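Local coordinates for DegV family protein (Streptococcus agalactiae, PDB 3LUP), which binds a long-chain fatty acid such as elaidic acid and may take part in lipid transport or fatty acid metabolism, at residues A7-S13 against D25-I31; I92-I96 against D119-T123. All blocks are in the same frame, centred on the assembly; numbering follows the deposited sequence.

Interaction 1: residues A7-S13 against D25-I31; sequences ALITDTS and DVYVLDI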
loop_
_atom_site.group_PDB
_atom_site.type_symbol
_atom_site.label_atom_id
_atom_site.label_comp_id
_atom_site.label_asym_id
_atom_site.label_seq_id
_atom_site.Cartn_x
_atom_site.Cartn_y
_atom_site.Cartn_z
ATOM N N ALA A 7 9.818 11.084 -14.173
ATOM C CA ALA A 7 8.858 11.479 -13.162
ATOM C C ALA A 7 8.349 10.248 -12.439
ATOM O O ALA A 7 8.235 9.155 -13.031
ATOM C CB ALA A 7 7.727 12.226 -13.773
ATOM N N LEU A 8 8.044 10.422 -11.159
ATOM C CA LEU A 8 7.410 9.362 -10.409
ATOM C C LEU A 8 6.015 9.702 -9.934
ATOM O O LEU A 8 5.802 10.695 -9.227
ATOM C CB LEU A 8 8.295 8.868 -9.256
ATOM C CG LEU A 8 8.981 7.597 -9.750
ATOM C CD1 LEU A 8 10.394 7.905 -10.199
ATOM C CD2 LEU A 8 8.941 6.479 -8.729
ATOM N N ILE A 9 5.058 8.873 -10.345
ATOM C CA ILE A 9 3.681 9.071 -9.910
ATOM C C ILE A 9 3.179 7.917 -9.040
ATOM O O ILE A 9 3.414 6.720 -9.323
ATOM C CB ILE A 9 2.701 9.360 -11.083
ATOM C CG1 ILE A 9 3.123 10.603 -11.855
ATOM C CG2 ILE A 9 1.314 9.646 -10.568
ATOM C CD1 ILE A 9 4.124 10.358 -12.938
ATOM N N THR A 10 2.500 8.317 -7.969
ATOM C CA THR A 10 1.925 7.398 -7.018
ATOM C C THR A 10 0.637 7.988 -6.475
ATOM O O THR A 10 0.212 9.039 -6.924
ATOM C CB THR A 10 2.915 7.077 -5.875
ATOM O OG1 THR A 10 2.329 6.086 -5.015
ATOM C CG2 THR A 10 3.259 8.326 -5.077
ATOM N N ASP A 11 0.015 7.306 -5.523
ATOM C CA ASP A 11 -1.201 7.809 -4.922
ATOM C C ASP A 11 -0.999 7.883 -3.423
ATOM O O ASP A 11 0.011 7.430 -2.914
ATOM C CB ASP A 11 -2.405 6.940 -5.304
ATOM C CG ASP A 11 -2.160 5.455 -5.058
ATOM O OD1 ASP A 11 -1.867 5.075 -3.887
ATOM O OD2 ASP A 11 -2.256 4.675 -6.047
ATOM N N THR A 12 -1.951 8.478 -2.722
ATOM C CA THR A 12 -1.805 8.726 -1.295
ATOM C C THR A 12 -1.893 7.459 -0.422
ATOM O O THR A 12 -1.683 7.541 0.790
ATOM C CB THR A 12 -2.809 9.764 -0.795
ATOM O OG1 THR A 12 -4.128 9.264 -1.003
ATOM C CG2 THR A 12 -2.643 11.073 -1.543
ATOM N N SER A 13 -2.164 6.300 -1.026
ATOM C CA SER A 13 -2.147 5.042 -0.278
ATOM C C SER A 13 -0.722 4.551 -0.035
ATOM O O SER A 13 -0.488 3.728 0.841
ATOM C CB SER A 13 -2.976 3.962 -0.982
ATOM O OG SER A 13 -2.217 3.267 -1.972
ATOM N N ASP A 25 10.464 15.378 -8.288
ATOM C CA ASP A 25 10.074 14.501 -9.383
ATOM C C ASP A 25 9.004 13.501 -8.958
ATOM O O ASP A 25 8.655 12.591 -9.715
ATOM C CB ASP A 25 11.294 13.775 -9.950
ATOM C CG ASP A 25 12.327 14.732 -10.546
ATOM O OD1 ASP A 25 11.929 15.781 -11.104
ATOM O OD2 ASP A 25 13.540 14.417 -10.467
ATOM N N VAL A 26 8.475 13.694 -7.754
ATOM C CA VAL A 26 7.476 12.790 -7.192
ATOM C C VAL A 26 6.099 13.447 -7.209
ATOM O O VAL A 26 5.924 14.525 -6.672
ATOM C CB VAL A 26 7.875 12.303 -5.759
ATOM C CG1 VAL A 26 6.777 11.479 -5.134
ATOM C CG2 VAL A 26 9.148 11.474 -5.814
ATOM N N TYR A 27 5.133 12.802 -7.861
ATOM C CA TYR A 27 3.762 13.311 -7.922
ATOM C C TYR A 27 2.781 12.322 -7.286
ATOM O O TYR A 27 2.857 11.111 -7.534
ATOM C CB TYR A 27 3.390 13.656 -9.365
ATOM C CG TYR A 27 4.347 14.662 -9.961
ATOM C CD1 TYR A 27 4.037 16.023 -9.972
ATOM C CD2 TYR A 27 5.589 14.253 -10.483
ATOM C CE1 TYR A 27 4.931 16.959 -10.501
ATOM C CE2 TYR A 27 6.495 15.175 -11.009
ATOM C CZ TYR A 27 6.158 16.528 -11.014
ATOM O OH TYR A 27 7.041 17.446 -11.540
ATOM N N VAL A 28 1.886 12.841 -6.446
ATOM C CA VAL A 28 0.984 12.003 -5.657
ATOM C C VAL A 28 -0.459 12.345 -5.949
ATOM O O VAL A 28 -0.915 13.451 -5.639
ATOM C CB VAL A 28 1.188 12.154 -4.115
ATOM C CG1 VAL A 28 0.445 11.056 -3.411
ATOM C CG2 VAL A 28 2.651 12.123 -3.718
ATOM N N LEU A 29 -1.169 11.381 -6.525
ATOM C CA LEU A 29 -2.605 11.489 -6.786
ATOM C C LEU A 29 -3.407 11.230 -5.516
ATOM O O LEU A 29 -3.087 10.300 -4.775
ATOM C CB LEU A 29 -3.017 10.450 -7.830
ATOM C CG LEU A 29 -2.913 10.731 -9.324
ATOM C CD1 LEU A 29 -1.766 11.655 -9.646
ATOM C CD2 LEU A 29 -2.789 9.421 -10.098
ATOM N N ASP A 30 -4.456 12.022 -5.283
ATOM C CA ASP A 30 -5.315 11.834 -4.108
ATOM C C ASP A 30 -6.386 10.761 -4.276
ATOM O O ASP A 30 -7.000 10.635 -5.335
ATOM C CB ASP A 30 -5.970 13.150 -3.694
ATOM C CG ASP A 30 -4.951 14.223 -3.339
ATOM O OD1 ASP A 30 -3.887 13.898 -2.756
ATOM O OD2 ASP A 30 -5.214 15.403 -3.659
ATOM N N ILE A 31 -6.596 9.988 -3.215
ATOM C CA ILE A 31 -7.687 9.003 -3.151
ATOM C C ILE A 31 -8.815 9.505 -2.253
ATOM O O ILE A 31 -8.613 9.707 -1.062
ATOM C CB ILE A 31 -7.198 7.607 -2.659
ATOM C CG1 ILE A 31 -6.073 7.087 -3.575
ATOM C CG2 ILE A 31 -8.383 6.624 -2.565
ATOM C CD1 ILE A 31 -5.444 5.780 -3.166
#

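Interaction 2: residues I92-I96 against D119-T123; sequences IAAGI and DTKIT. With ELA (Elaidic acid), chain B.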
loop_
_atom_site.group_PDB
_atom_site.type_symbol
_atom_site.label_atom_id
_atom_site.label_comp_id
_atom_site.label_asym_id
_atom_site.label_seq_id
_atom_site.Cartn_x
_atom_site.Cartn_y
_atom_site.Cartn_z
ATOM N N ILE A 92 -1.463 1.826 -6.098
ATOM C CA ILE A 92 -2.214 0.781 -5.406
ATOM C C ILE A 92 -2.456 -0.510 -6.248
ATOM O O ILE A 92 -2.734 -0.448 -7.457
ATOM C CB ILE A 92 -3.540 1.402 -4.869
ATOM C CG1 ILE A 92 -4.301 0.440 -3.965
ATOM C CG2 ILE A 92 -4.435 1.886 -6.007
ATOM C CD1 ILE A 92 -5.118 1.147 -2.887
ATOM N N ALA A 93 -2.318 -1.669 -5.596
ATOM C CA ALA A 93 -2.560 -2.999 -6.192
ATOM C C ALA A 93 -3.777 -3.122 -7.111
ATOM O O ALA A 93 -4.887 -2.762 -6.728
ATOM C CB ALA A 93 -2.677 -4.030 -5.074
ATOM N N ALA A 94 -3.572 -3.671 -8.306
ATOM C CA ALA A 94 -4.670 -4.058 -9.226
ATOM C C ALA A 94 -5.764 -4.912 -8.565
ATOM O O ALA A 94 -6.932 -4.812 -8.926
ATOM C CB ALA A 94 -4.101 -4.803 -10.444
ATOM N N GLY A 95 -5.369 -5.755 -7.603
ATOM C CA GLY A 95 -6.280 -6.676 -6.917
ATOM C C GLY A 95 -7.151 -6.066 -5.827
ATOM O O GLY A 95 -7.981 -6.757 -5.230
ATOM N N ILE A 96 -6.966 -4.778 -5.547
ATOM C CA ILE A 96 -7.764 -4.110 -4.513
ATOM C C ILE A 96 -8.382 -2.802 -5.006
ATOM O O ILE A 96 -8.859 -1.996 -4.206
ATOM C CB ILE A 96 -6.948 -3.854 -3.213
ATOM C CG1 ILE A 96 -5.824 -2.849 -3.454
ATOM C CG2 ILE A 96 -6.404 -5.172 -2.638
ATOM C CD1 ILE A 96 -5.124 -2.443 -2.204
ATOM N N ASP A 119 2.095 -3.286 -12.200
ATOM C CA ASP A 119 1.198 -3.556 -11.093
ATOM C C ASP A 119 2.039 -3.794 -9.847
ATOM O O ASP A 119 2.839 -4.733 -9.784
ATOM C CB ASP A 119 0.297 -4.755 -11.404
ATOM C CG ASP A 119 -0.636 -5.121 -10.244
ATOM O OD1 ASP A 119 -0.855 -4.294 -9.319
ATOM O OD2 ASP A 119 -1.161 -6.256 -10.273
ATOM N N THR A 120 1.858 -2.935 -8.855
ATOM C CA THR A 120 2.680 -3.009 -7.657
ATOM C C THR A 120 2.247 -4.147 -6.770
ATOM O O THR A 120 3.046 -4.637 -5.994
ATOM C CB THR A 120 2.667 -1.711 -6.847
ATOM O OG1 THR A 120 1.349 -1.488 -6.319
ATOM C CG2 THR A 120 3.091 -0.541 -7.722
ATOM N N LYS A 121 0.984 -4.558 -6.878
ATOM C CA LYS A 121 0.440 -5.675 -6.088
ATOM C C LYS A 121 0.514 -5.435 -4.582
ATOM O O LYS A 121 0.392 -6.364 -3.773
ATOM C CB LYS A 121 1.126 -6.987 -6.441
ATOM C CG LYS A 121 0.957 -7.408 -7.890
ATOM C CD LYS A 121 1.594 -8.757 -8.069
ATOM C CE LYS A 121 1.595 -9.198 -9.502
ATOM N NZ LYS A 121 2.444 -10.420 -9.586
ATOM N N ILE A 122 0.704 -4.178 -4.206
ATOM C CA ILE A 122 0.809 -3.822 -2.798
ATOM C C ILE A 122 0.296 -2.400 -2.550
ATOM O O ILE A 122 -0.342 -1.801 -3.424
ATOM C CB ILE A 122 2.248 -4.089 -2.255
ATOM C CG1 ILE A 122 2.223 -4.289 -0.740
ATOM C CG2 ILE A 122 3.285 -3.076 -2.788
ATOM C CD1 ILE A 122 1.555 -5.631 -0.332
ATOM N N THR A 123 0.529 -1.889 -1.353
ATOM C CA THR A 123 0.151 -0.529 -1.023
ATOM C C THR A 123 0.885 -0.131 0.245
ATOM O O THR A 123 1.794 -0.829 0.660
ATOM C CB THR A 123 -1.406 -0.370 -0.913
ATOM O OG1 THR A 123 -1.741 1.016 -0.837
ATOM C CG2 THR A 123 -1.978 -1.110 0.295
HETATM C CA ELA B . -11.566 1.631 -5.402
HETATM C C ELA B . -13.070 1.621 -5.698
HETATM O O ELA B . -13.949 1.479 -4.798
HETATM C C3 ELA B . -11.119 2.781 -4.504
HETATM C C4 ELA B . -9.600 2.918 -4.498
HETATM C C5 ELA B . -8.999 2.833 -3.081
HETATM C C6 ELA B . -8.769 1.377 -2.652
HETATM C C7 ELA B . -8.532 1.117 -1.169
HETATM C C8 ELA B . -8.387 -0.390 -0.920
HETATM C C9 ELA B . -7.369 -0.684 0.173
HETATM C C10 ELA B . -7.238 -2.029 0.783
HETATM C C11 ELA B . -6.665 -2.164 2.180
HETATM C C12 ELA B . -5.581 -3.231 2.270
HETATM C C13 ELA B . -4.192 -2.662 2.505
HETATM C C14 ELA B . -3.291 -3.591 3.306
HETATM C C15 ELA B . -1.944 -2.906 3.583
HETATM C C16 ELA B . -0.859 -3.855 4.094
HETATM C C17 ELA B . 0.312 -3.928 3.120
HETATM C C18 ELA B . 1.656 -4.032 3.829
HETATM O OXT ELA B . -13.449 1.739 -6.887
HETATM O O HOH W 1 -2.365 -6.553 -7.805
#

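Interaction 1: residues A7-S13 against D25-I31
Leu8 and Thr10 of strand 6-11 bond to segment 25-31 through both their N-H and C=O groups, a worked case of how neighbouring parallel strands share their bonds. Leu8 N gives its hydrogen to Asp25 O at 2.7 Å and Leu8 O takes one from Tyr27 N; two residues on, Thr10 N bonds to Tyr27 O and Thr10 O accepts from Leu29 N at 2.7 Å. Past Asp11 the ladder frays: Thr12 N reaches Leu29 O only weakly, and Thr12 OG1 receives a weak bond from Ile31 N.

Ile31 can be followed outward. Its CB lies 3.9 Å from Thr12 OG1. CG1, turned away from its own carbonyl carbon (chi1 -57°), lies 3.9 Å from that hydroxyl and also comes near Asp11 CB. The extended chain then carries CD1 to the tip, 3.7 Å from Asp11 OD1 and 3.8 Å from Ser13 CB. The carboxylate it leans on is fixed in an Asx turn: Asp11 OD1 accepts from Ser13 N with its anti lone pair and from Ser13 OG on the syn side. Ser13 OG is also hydrogen-bonded to Thr123.

On the face that carries Ile9 and Tyr27, Ile9 CG1 packs on Tyr27 CB at 3.9 Å, while Ile9 CG2 meets Leu29 CD1. Leu79 of helix 69-81 touches both Ile9 and Tyr27 there. Helix 124-138 packs on the other face against Leu8 and Thr10, and strand 86-89 flanks 6-11 across from 26-29, making 6-11 an inner strand and 26-29 an edge.

Interaction 2: residues I92-I96 against D119-T123
Two loops at the C-terminal ends of neighbouring parallel strands, 86-89 and 114-116, meet here and form part of the wall of the fatty acid pocket. Ala94 N points its hydrogen almost straight at Asp119 OD1 (3.0 Å, 174° at the hydrogen). With CG anti to its backbone N (chi1 178°), Asp119 brings the carboxylate up to the 92-96 loop. OD1 also accepts from Lys121 N, closing an Asx turn, and the two N-H groups come from opposite faces of the carboxylate plane. This double grip would help to fix the rotation of the group. Its second oxygen, OD2, receives a hydrogen from a water at 2.8 Å; the same water accepts from Gly95 N and so ties the loop to Asp119 a second time. Ala94 CB rests against the carboxylate, 3.3 Å from OD2.

Further along, Ala93 N bonds to Ile122 O at 2.9 Å, and Ala93 CB is pressed against the peptide that joins Lys121 to Ile122. Thr120 OG1 lies near Ala93 N but bonds to Phe91 O.

The side of the contact facing the ligand is largely apolar. Ile92 and Thr123 lie side by side and point the same way: Ile92 CD1 reaches C6 of the elaidic acid at 3.7 Å, and Thr123 CG2 touches its C13 at 3.5 Å, the hydroxyl being engaged by Ser13 and Gln127. Between these two points on the chain, Ile96 CD1 meets C10 at 3.7 Å. Arg175, which bonds to Ile96 O, also bonds to the ligand. Polar anchoring of two strand-end loops behind a mostly apolar lining suits a site for a long acyl chain, consistent with the lipid binding of this DegV-family protein.

Interaction 1 closes before interaction 2 opens along the chain, and their centres lie 14 Å apart. Both are built on the four-stranded parallel sheet ordered 26-29, 6-11, 86-89, 114-116: the first joins two of its strands and the loops that follow, the second joins the loops beyond the other two. They touch directly where strand 6-11 ends. Asp11 OD2 probably accepts a hydrogen bond from Ile92 N at 3.0 Å, and Ser13 OG is probably hydrogen-bonded to Thr123 OG1 at 2.6 Å. Because Ile31 of the first contact and Ile92, Ile96 and Thr123 of the second all line the elaidic acid pocket, the loops at the C-terminal ends of the strands together form part of the pocket wall.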